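Local coordinates for hypothetical protein, IPT/TIG domain protein (PDB 4HW6), which is of unknown function but, as a two-domain protein with an IPT/TIG domain and a six-bladed beta-propeller, probably binds carbohydrate as an auxiliary nutrient-binding protein, at residues K241-S254 and E264-I278. Sequence-based numbering, arbitrary orientation.
Sequences KIYYTRYHHAMISS and EEEVMMDTKGSNFHI
Glu266 reaches back to Ser254 and Lys241, and one oxygen takes both bonds. Ser254 OG donates to the anti lone pair of Glu266 OE2 at 2.6 Å. Lys241 NZ forms a salt bridge on the syn side of Glu266 OE2, at 2.7 Å. The glutamate chain bends at chi2 (-82°), which brings the carboxylate obliquely against the Tyr243 ring, Glu266 CD 3.8 Å from Tyr243 CE2. A glutamine here would probably leave the Lys241 ammonium without its countercharge. A second salt bridge joins Arg246 NH2 to Glu264 OE2 (2.9 Å), met in the guanidinium plane. His249 lies over one guanidinium face, and a water links Arg246 NH1 to the same carboxylate oxygen.

The backbone positions these groups. Glu266 and Val267 both face Ile252 in a classic beta bulge: Ile252 O accepts from Glu266 N, and Ile252 N donates to Val267 O. Ser253 OG donates to Glu264 O. Ile252 CG1 packs on the selenium of selenomethionine Met269 (SE, 3.7 Å) and on Ile278 CD1. Further along, Gly273 CA sits over the centre of the Tyr247 ring in a CH-pi contact, and Gly273 N donates to Tyr247 O.

Strands 242-244, 251-255 and 265-268 lie in one antiparallel sheet, consistent with a blade of the six-bladed propeller. Strand 276-280 begins the next four-stranded sheet. Ile289 of strand 286-291 packs on Ile252 and Met269, and Tyr291 meets the Phe276 ring edge-to-face, joining the two sheets.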
ATOM      1  N   LYS A 241     -23.587   3.207  -4.729  1.00 15.75           N
ATOM      2  CA  LYS A 241     -23.847   2.361  -5.879  1.00 16.31           C
ATOM      3  C   LYS A 241     -22.599   1.638  -6.294  1.00 16.64           C
ATOM      4  O   LYS A 241     -21.483   2.141  -6.127  1.00 14.56           O
ATOM      5  CB  LYS A 241     -24.409   3.186  -7.057  1.00 15.84           C
ATOM      6  CG  LYS A 241     -25.816   3.683  -6.774  1.00 18.01           C
ATOM      7  CD  LYS A 241     -26.283   4.854  -7.640  1.00 21.41           C
ATOM      8  CE  LYS A 241     -25.980   4.707  -9.101  1.00 23.02           C
ATOM      9  NZ  LYS A 241     -26.765   5.708  -9.918  1.00 20.41           N
ATOM     10  N   ILE A 242     -22.805   0.445  -6.850  1.00 14.21           N
ATOM     11  CA  ILE A 242     -21.732  -0.364  -7.394  1.00 13.86           C
ATOM     12  C   ILE A 242     -21.623  -0.138  -8.886  1.00 13.76           C
ATOM     13  O   ILE A 242     -22.524  -0.471  -9.647  1.00 15.06           O
ATOM     14  CB  ILE A 242     -21.927  -1.873  -7.110  1.00 14.90           C
ATOM     15  CG1 ILE A 242     -22.031  -2.128  -5.608  1.00 15.32           C
ATOM     16  CG2 ILE A 242     -20.779  -2.682  -7.697  1.00 13.82           C
ATOM     17  CD1 ILE A 242     -22.605  -3.508  -5.278  1.00 16.51           C
ATOM     18  N   TYR A 243     -20.534   0.485  -9.301  1.00 13.05           N
ATOM     19  CA  TYR A 243     -20.290   0.781 -10.705  1.00 12.54           C
ATOM     20  C   TYR A 243     -19.442  -0.305 -11.328  1.00 13.57           C
ATOM     21  O   TYR A 243     -18.433  -0.722 -10.758  1.00 15.50           O
ATOM     22  CB  TYR A 243     -19.636   2.168 -10.881  1.00 12.02           C
ATOM     23  CG  TYR A 243     -20.550   3.338 -10.493  1.00 12.36           C
ATOM     24  CD1 TYR A 243     -20.804   3.652  -9.145  1.00 13.32           C
ATOM     25  CD2 TYR A 243     -21.146   4.144 -11.470  1.00 12.97           C
ATOM     26  CE1 TYR A 243     -21.623   4.720  -8.788  1.00 14.19           C
ATOM     27  CE2 TYR A 243     -21.986   5.214 -11.120  1.00 13.52           C
ATOM     28  CZ  TYR A 243     -22.202   5.502  -9.772  1.00 14.12           C
ATOM     29  OH  TYR A 243     -23.029   6.550  -9.414  1.00 14.52           O
ATOM     30  N   TYR A 244     -19.856  -0.777 -12.511  1.00 13.23           N
ATOM     31  CA  TYR A 244     -19.168  -1.875 -13.161  1.00 12.97           C
ATOM     32  C   TYR A 244     -19.149  -1.772 -14.676  1.00 13.39           C
ATOM     33  O   TYR A 244     -19.851  -0.945 -15.259  1.00 13.42           O
ATOM     34  CB  TYR A 244     -19.748  -3.217 -12.723  1.00 14.04           C
ATOM     35  CG  TYR A 244     -21.194  -3.498 -13.113  1.00 12.58           C
ATOM     36  CD1 TYR A 244     -22.267  -2.973 -12.383  1.00 14.02           C
ATOM     37  CD2 TYR A 244     -21.493  -4.314 -14.199  1.00 12.64           C
ATOM     38  CE1 TYR A 244     -23.578  -3.271 -12.725  1.00 15.39           C
ATOM     39  CE2 TYR A 244     -22.805  -4.605 -14.549  1.00 14.75           C
ATOM     40  CZ  TYR A 244     -23.843  -4.104 -13.801  1.00 15.94           C
ATOM     41  OH  TYR A 244     -25.155  -4.378 -14.154  1.00 17.03           O
ATOM     42  N   THR A 245     -18.298  -2.601 -15.294  1.00 14.02           N
ATOM     43  CA  THR A 245     -18.286  -2.783 -16.727  1.00 12.76           C
ATOM     44  C   THR A 245     -18.505  -4.257 -17.063  1.00 13.04           C
ATOM     45  O   THR A 245     -18.267  -5.139 -16.224  1.00 14.87           O
ATOM     46  CB  THR A 245     -16.953  -2.322 -17.394  1.00 14.17           C
ATOM     47  OG1 THR A 245     -15.877  -3.186 -16.999  1.00 14.63           O
ATOM     48  CG2 THR A 245     -16.600  -0.887 -17.034  1.00 13.25           C
ATOM     49  N   ARG A 246     -19.014  -4.482 -18.272  1.00 12.90           N
ATOM     50  CA  ARG A 246     -19.188  -5.806 -18.871  1.00 13.70           C
ATOM     51  C   ARG A 246     -18.511  -5.872 -20.233  1.00 13.77           C
ATOM     52  O   ARG A 246     -18.615  -4.958 -21.044  1.00 13.04           O
ATOM     53  CB  ARG A 246     -20.668  -6.090 -19.107  1.00 14.54           C
ATOM     54  CG  ARG A 246     -21.502  -6.240 -17.847  1.00 13.80           C
ATOM     55  CD  ARG A 246     -22.952  -6.451 -18.213  1.00 14.94           C
ATOM     56  NE  ARG A 246     -23.478  -5.262 -18.883  1.00 15.98           N
ATOM     57  CZ  ARG A 246     -24.596  -5.178 -19.592  1.00 18.62           C
ATOM     58  NH1 ARG A 246     -25.380  -6.232 -19.798  1.00 19.20           N
ATOM     59  NH2 ARG A 246     -24.932  -4.007 -20.125  1.00 18.22           N
ATOM     60  N   TYR A 247     -17.850  -6.992 -20.500  1.00 14.31           N
ATOM     61  CA  TYR A 247     -17.065  -7.173 -21.707  1.00 13.64           C
ATOM     62  C   TYR A 247     -17.745  -6.738 -22.991  1.00 12.61           C
ATOM     63  O   TYR A 247     -17.122  -6.080 -23.819  1.00 12.81           O
ATOM     64  CB  TYR A 247     -16.612  -8.634 -21.795  1.00 14.12           C
ATOM     65  CG  TYR A 247     -15.674  -8.936 -22.942  1.00 13.96           C
ATOM     66  CD1 TYR A 247     -16.163  -9.273 -24.189  1.00 15.28           C
ATOM     67  CD2 TYR A 247     -14.287  -8.928 -22.762  1.00 15.95           C
ATOM     68  CE1 TYR A 247     -15.313  -9.559 -25.232  1.00 15.93           C
ATOM     69  CE2 TYR A 247     -13.432  -9.195 -23.804  1.00 15.60           C
ATOM     70  CZ  TYR A 247     -13.937  -9.508 -25.033  1.00 15.65           C
ATOM     71  OH  TYR A 247     -13.085  -9.790 -26.102  1.00 17.38           O
ATOM     72  N   HIS A 248     -19.017  -7.101 -23.171  1.00 12.29           N
ATOM     73  CA  HIS A 248     -19.676  -6.884 -24.447  1.00 14.16           C
ATOM     74  C   HIS A 248     -20.414  -5.553 -24.626  1.00 13.95           C
ATOM     75  O   HIS A 248     -21.131  -5.379 -25.620  1.00 15.83           O
ATOM     76  CB  HIS A 248     -20.635  -8.025 -24.716  1.00 15.77           C
ATOM     77  CG  HIS A 248     -19.949  -9.319 -24.987  1.00 17.61           C
ATOM     78  ND1 HIS A 248     -19.275  -9.562 -26.167  1.00 18.31           N
ATOM     79  CD2 HIS A 248     -19.816 -10.440 -24.230  1.00 20.27           C
ATOM     80  CE1 HIS A 248     -18.774 -10.788 -26.133  1.00 21.19           C
ATOM     81  NE2 HIS A 248     -19.096 -11.346 -24.977  1.00 19.96           N
ATOM     82  N   HIS A 249     -20.222  -4.624 -23.697  1.00 14.49           N
ATOM     83  CA  HIS A 249     -20.987  -3.376 -23.666  1.00 13.67           C
ATOM     84  C   HIS A 249     -20.006  -2.205 -23.412  1.00 13.82           C
ATOM     85  O   HIS A 249     -19.197  -2.245 -22.468  1.00 14.51           O
ATOM     86  CB  HIS A 249     -22.066  -3.508 -22.583  1.00 14.25           C
ATOM     87  CG  HIS A 249     -23.020  -4.623 -22.871  1.00 16.99           C
ATOM     88  ND1 HIS A 249     -24.047  -4.485 -23.773  1.00 20.16           N
ATOM     89  CD2 HIS A 249     -23.017  -5.924 -22.491  1.00 18.85           C
ATOM     90  CE1 HIS A 249     -24.688  -5.645 -23.879  1.00 22.31           C
ATOM     91  NE2 HIS A 249     -24.078  -6.534 -23.116  1.00 19.08           N
ATOM     92  N   ALA A 250     -20.076  -1.177 -24.250  1.00 13.61           N
ATOM     93  CA  ALA A 250     -19.177  -0.004 -24.097  1.00 14.60           C
ATOM     94  C   ALA A 250     -19.839   1.059 -23.221  1.00 15.24           C
ATOM     95  O   ALA A 250     -20.382   2.048 -23.734  1.00 15.21           O
ATOM     96  CB  ALA A 250     -18.835   0.591 -25.462  1.00 15.83           C
HETATM   97  N   MSE A 251     -19.737   0.868 -21.914  1.00 13.63           N
HETATM   98  CA  MSE A 251     -20.437   1.726 -20.962  1.00 15.07           C
HETATM   99  C   MSE A 251     -20.054   1.382 -19.547  1.00 14.05           C
HETATM  100  O   MSE A 251     -19.418   0.337 -19.285  1.00 14.06           O
HETATM  101  CB  MSE A 251     -21.969   1.570 -21.133  1.00 15.84           C
HETATM  102  CG  MSE A 251     -22.482   0.159 -20.821  1.00 15.77           C
HETATM  103 SE   MSE A 251     -24.279  -0.156 -21.483  0.75 15.72          SE
HETATM  104  CE  MSE A 251     -24.022   0.206 -23.370  1.00 18.60           C
ATOM    105  N   ILE A 252     -20.398   2.293 -18.631  1.00 13.36           N
ATOM    106  CA  ILE A 252     -20.382   1.989 -17.225  1.00 13.70           C
ATOM    107  C   ILE A 252     -21.839   1.785 -16.795  1.00 14.12           C
ATOM    108  O   ILE A 252     -22.716   2.586 -17.106  1.00 15.13           O
ATOM    109  CB  ILE A 252     -19.756   3.122 -16.405  1.00 14.68           C
ATOM    110  CG1 ILE A 252     -18.313   3.338 -16.857  1.00 15.81           C
ATOM    111  CG2 ILE A 252     -19.836   2.830 -14.897  1.00 15.63           C
ATOM    112  CD1 ILE A 252     -17.694   4.606 -16.285  1.00 16.87           C
ATOM    113  N   SER A 253     -22.047   0.707 -16.044  1.00 13.12           N
ATOM    114  CA  SER A 253     -23.327   0.355 -15.483  1.00 14.28           C
ATOM    115  C   SER A 253     -23.263   0.519 -13.972  1.00 13.43           C
ATOM    116  O   SER A 253     -22.160   0.628 -13.392  1.00 12.55           O
ATOM    117  CB  SER A 253     -23.670  -1.112 -15.822  1.00 15.61           C
ATOM    118  OG  SER A 253     -23.677  -1.356 -17.241  1.00 15.35           O
ATOM    119  N   SER A 254     -24.412   0.460 -13.311  1.00 14.44           N
ATOM    120  CA  SER A 254     -24.424   0.391 -11.852  1.00 14.03           C
ATOM    121  C   SER A 254     -25.554  -0.443 -11.295  1.00 16.13           C
ATOM    122  O   SER A 254     -26.606  -0.621 -11.930  1.00 15.08           O
ATOM    123  CB  SER A 254     -24.536   1.785 -11.215  1.00 15.02           C
ATOM    124  OG  SER A 254     -25.814   2.346 -11.436  1.00 16.38           O
ATOM    125  N   GLU A 264     -28.322   0.436 -16.594  1.00 17.97           N
ATOM    126  CA  GLU A 264     -27.457  -0.219 -17.557  1.00 18.19           C
ATOM    127  C   GLU A 264     -26.412   0.738 -18.126  1.00 17.10           C
ATOM    128  O   GLU A 264     -25.259   0.368 -18.283  1.00 18.30           O
ATOM    129  CB  GLU A 264     -28.277  -0.844 -18.692  1.00 20.07           C
ATOM    130  CG  GLU A 264     -27.412  -1.668 -19.615  1.00 19.85           C
ATOM    131  CD  GLU A 264     -28.175  -2.524 -20.604  1.00 26.79           C
ATOM    132  OE1 GLU A 264     -29.415  -2.385 -20.698  1.00 25.92           O
ATOM    133  OE2 GLU A 264     -27.504  -3.316 -21.321  1.00 25.12           O
ATOM    134  N   GLU A 265     -26.826   1.953 -18.479  1.00 17.11           N
ATOM    135  CA  GLU A 265     -25.931   2.907 -19.101  1.00 18.17           C
ATOM    136  C   GLU A 265     -25.824   4.175 -18.254  1.00 17.50           C
ATOM    137  O   GLU A 265     -26.532   5.160 -18.509  1.00 17.32           O
ATOM    138  CB  GLU A 265     -26.454   3.228 -20.501  1.00 22.45           C
ATOM    139  CG  GLU A 265     -25.450   3.966 -21.375  1.00 24.57           C
ATOM    140  CD  GLU A 265     -26.024   4.284 -22.740  1.00 34.24           C
ATOM    141  OE1 GLU A 265     -26.398   3.342 -23.465  1.00 35.00           O
ATOM    142  OE2 GLU A 265     -26.095   5.473 -23.088  1.00 37.98           O
ATOM    143  N   GLU A 266     -24.958   4.157 -17.238  1.00 16.80           N
ATOM    144  CA  GLU A 266     -24.629   5.397 -16.502  1.00 16.36           C
ATOM    145  C   GLU A 266     -23.987   6.372 -17.483  1.00 18.00           C
ATOM    146  O   GLU A 266     -24.329   7.548 -17.496  1.00 19.98           O
ATOM    147  CB  GLU A 266     -23.699   5.139 -15.317  1.00 15.86           C
ATOM    148  CG  GLU A 266     -24.358   4.395 -14.149  1.00 17.92           C
ATOM    149  CD  GLU A 266     -25.164   5.298 -13.238  1.00 19.95           C
ATOM    150  OE1 GLU A 266     -25.216   6.527 -13.490  1.00 21.41           O
ATOM    151  OE2 GLU A 266     -25.752   4.784 -12.245  1.00 20.07           O
ATOM    152  N   VAL A 267     -23.060   5.874 -18.304  1.00 17.83           N
ATOM    153  CA  VAL A 267     -22.467   6.667 -19.386  1.00 16.44           C
ATOM    154  C   VAL A 267     -21.859   5.744 -20.416  1.00 15.44           C
ATOM    155  O   VAL A 267     -21.426   4.647 -20.077  1.00 14.62           O
ATOM    156  CB  VAL A 267     -21.398   7.655 -18.824  1.00 18.00           C
ATOM    157  CG1 VAL A 267     -20.131   6.934 -18.393  1.00 16.58           C
ATOM    158  CG2 VAL A 267     -21.106   8.779 -19.822  1.00 16.88           C
HETATM  159  N   MSE A 268     -21.822   6.174 -21.674  1.00 16.88           N
HETATM  160  CA  MSE A 268     -21.116   5.416 -22.715  0.50 17.05           C
HETATM  161  C   MSE A 268     -19.614   5.540 -22.507  1.00 17.94           C
HETATM  162  O   MSE A 268     -19.114   6.560 -22.023  1.00 17.72           O
HETATM  163  CB  MSE A 268     -21.448   5.934 -24.119  0.50 19.02           C
HETATM  164  CG  MSE A 268     -22.887   5.731 -24.542  0.50 20.91           C
HETATM  165 SE   MSE A 268     -23.418   3.864 -24.548  0.38 21.94          SE
HETATM  166  CE  MSE A 268     -22.100   3.007 -25.713  0.50 24.51           C
HETATM  167  N   MSE A 269     -18.895   4.497 -22.903  1.00 16.43           N
HETATM  168  CA  MSE A 269     -17.442   4.515 -22.968  1.00 16.60           C
HETATM  169  C   MSE A 269     -17.021   4.350 -24.420  1.00 16.65           C
HETATM  170  O   MSE A 269     -17.795   3.912 -25.276  1.00 15.29           O
HETATM  171  CB  MSE A 269     -16.831   3.404 -22.100  1.00 16.16           C
HETATM  172  CG  MSE A 269     -16.815   3.727 -20.619  1.00 19.17           C
HETATM  173 SE   MSE A 269     -16.048   2.268 -19.560  0.75 14.23          SE
HETATM  174  CE  MSE A 269     -14.266   2.324 -20.361  1.00 17.59           C
ATOM    175  N   ASP A 270     -15.781   4.712 -24.706  1.00 15.62           N
ATOM    176  CA  ASP A 270     -15.294   4.671 -26.070  1.00 16.90           C
ATOM    177  C   ASP A 270     -14.674   3.312 -26.449  1.00 15.44           C
ATOM    178  O   ASP A 270     -14.249   3.123 -27.586  1.00 16.36           O
ATOM    179  CB  ASP A 270     -14.304   5.826 -26.319  1.00 16.51           C
ATOM    180  CG  ASP A 270     -13.010   5.694 -25.527  1.00 18.83           C
ATOM    181  OD1 ASP A 270     -12.751   4.681 -24.835  1.00 17.20           O
ATOM    182  OD2 ASP A 270     -12.217   6.651 -25.604  1.00 17.32           O
ATOM    183  N   THR A 271     -14.646   2.386 -25.490  1.00 15.00           N
ATOM    184  CA  THR A 271     -13.989   1.077 -25.628  1.00 14.77           C
ATOM    185  C   THR A 271     -14.777   0.023 -24.867  1.00 15.67           C
ATOM    186  O   THR A 271     -15.317   0.282 -23.805  1.00 14.42           O
ATOM    187  CB  THR A 271     -12.552   1.161 -25.056  1.00 15.48           C
ATOM    188  OG1 THR A 271     -11.860   2.225 -25.716  1.00 17.25           O
ATOM    189  CG2 THR A 271     -11.739  -0.151 -25.241  1.00 15.02           C
ATOM    190  N   LYS A 272     -14.838  -1.173 -25.432  1.00 15.39           N
ATOM    191  CA  LYS A 272     -15.363  -2.342 -24.723  1.00 14.53           C
ATOM    192  C   LYS A 272     -14.433  -3.500 -25.032  1.00 16.47           C
ATOM    193  O   LYS A 272     -13.393  -3.327 -25.674  1.00 14.53           O
ATOM    194  CB  LYS A 272     -16.788  -2.660 -25.176  1.00 15.38           C
ATOM    195  CG  LYS A 272     -16.938  -2.992 -26.656  1.00 18.82           C
ATOM    196  CD  LYS A 272     -18.360  -3.404 -27.009  1.00 23.18           C
ATOM    197  CE  LYS A 272     -18.495  -3.690 -28.494  1.00 29.96           C
ATOM    198  NZ  LYS A 272     -19.841  -4.237 -28.789  1.00 34.57           N
ATOM    199  N   GLY A 273     -14.792  -4.687 -24.584  1.00 16.54           N
ATOM    200  CA  GLY A 273     -14.051  -5.886 -24.984  1.00 17.80           C
ATOM    201  C   GLY A 273     -12.688  -5.990 -24.336  1.00 17.05           C
ATOM    202  O   GLY A 273     -11.746  -6.528 -24.919  1.00 18.64           O
ATOM    203  N   SER A 274     -12.573  -5.510 -23.107  1.00 16.74           N
ATOM    204  CA  SER A 274     -11.280  -5.371 -22.457  1.00 17.09           C
ATOM    205  C   SER A 274     -11.507  -5.292 -20.948  1.00 16.67           C
ATOM    206  O   SER A 274     -12.650  -5.174 -20.491  1.00 17.51           O
ATOM    207  CB  SER A 274     -10.579  -4.078 -22.974  1.00 20.50           C
ATOM    208  OG  SER A 274      -9.190  -4.074 -22.683  1.00 24.31           O
ATOM    209  N   ASN A 275     -10.434  -5.386 -20.176  1.00 15.47           N
ATOM    210  CA  ASN A 275     -10.536  -5.309 -18.742  1.00 16.00           C
ATOM    211  C   ASN A 275     -10.455  -3.837 -18.349  1.00 14.65           C
ATOM    212  O   ASN A 275      -9.628  -3.086 -18.896  1.00 13.77           O
ATOM    213  CB  ASN A 275      -9.364  -6.049 -18.076  1.00 18.91           C
ATOM    214  CG  ASN A 275      -9.559  -7.550 -18.003  1.00 30.55           C
ATOM    215  OD1 ASN A 275     -10.526  -8.096 -18.522  1.00 35.39           O
ATOM    216  ND2 ASN A 275      -8.619  -8.226 -17.359  1.00 35.51           N
ATOM    217  N   PHE A 276     -11.272  -3.441 -17.380  1.00 13.15           N
ATOM    218  CA  PHE A 276     -11.196  -2.107 -16.802  1.00 12.96           C
ATOM    219  C   PHE A 276     -11.198  -2.259 -15.294  1.00 16.06           C
ATOM    220  O   PHE A 276     -11.725  -3.229 -14.766  1.00 15.18           O
ATOM    221  CB  PHE A 276     -12.394  -1.239 -17.245  1.00 13.73           C
ATOM    222  CG  PHE A 276     -12.493  -1.087 -18.730  1.00 13.22           C
ATOM    223  CD1 PHE A 276     -11.661  -0.204 -19.401  1.00 14.70           C
ATOM    224  CD2 PHE A 276     -13.378  -1.865 -19.473  1.00 15.78           C
ATOM    225  CE1 PHE A 276     -11.707  -0.103 -20.784  1.00 15.85           C
ATOM    226  CE2 PHE A 276     -13.437  -1.747 -20.842  1.00 15.59           C
ATOM    227  CZ  PHE A 276     -12.602  -0.858 -21.504  1.00 16.46           C
ATOM    228  N   HIS A 277     -10.637  -1.273 -14.622  1.00 14.10           N
ATOM    229  CA  HIS A 277     -10.705  -1.184 -13.171  1.00 15.00           C
ATOM    230  C   HIS A 277     -11.040   0.241 -12.833  1.00 14.03           C
ATOM    231  O   HIS A 277     -10.302   1.161 -13.184  1.00 14.74           O
ATOM    232  CB  HIS A 277      -9.380  -1.567 -12.535  1.00 15.16           C
ATOM    233  CG  HIS A 277      -9.431  -1.625 -11.043  1.00 17.07           C
ATOM    234  ND1 HIS A 277     -10.218  -2.526 -10.360  1.00 20.84           N
ATOM    235  CD2 HIS A 277      -8.821  -0.865 -10.104  1.00 17.17           C
ATOM    236  CE1 HIS A 277     -10.085  -2.318  -9.062  1.00 20.94           C
ATOM    237  NE2 HIS A 277      -9.242  -1.312  -8.880  1.00 16.24           N
ATOM    238  N   ILE A 278     -12.148   0.413 -12.129  1.00 12.10           N
ATOM    239  CA  ILE A 278     -12.642   1.736 -11.750  1.00 12.41           C
ATOM    240  C   ILE A 278     -12.341   1.973 -10.279  1.00 12.66           C
ATOM    241  O   ILE A 278     -12.547   1.089  -9.458  1.00 13.68           O
ATOM    242  CB  ILE A 278     -14.145   1.850 -12.039  1.00 12.84           C
ATOM    243  CG1 ILE A 278     -14.413   1.715 -13.550  1.00 15.00           C
ATOM    244  CG2 ILE A 278     -14.689   3.221 -11.572  1.00 12.98           C
ATOM    245  CD1 ILE A 278     -15.879   1.574 -13.916  1.00 17.18           C
TER
HETATM  246  O   HOH W   1     -15.403  -4.716 -19.522  1.00 19.45           O
HETATM  247  O   HOH W   2     -27.606  -6.027 -21.728  1.00 40.48           O
HETATM  248  O   HOH W   3     -11.144  -8.175 -26.637  0.50 14.11           O
HETATM  249  O   HOH W   4     -16.774  -0.351 -21.522  1.00 14.88           O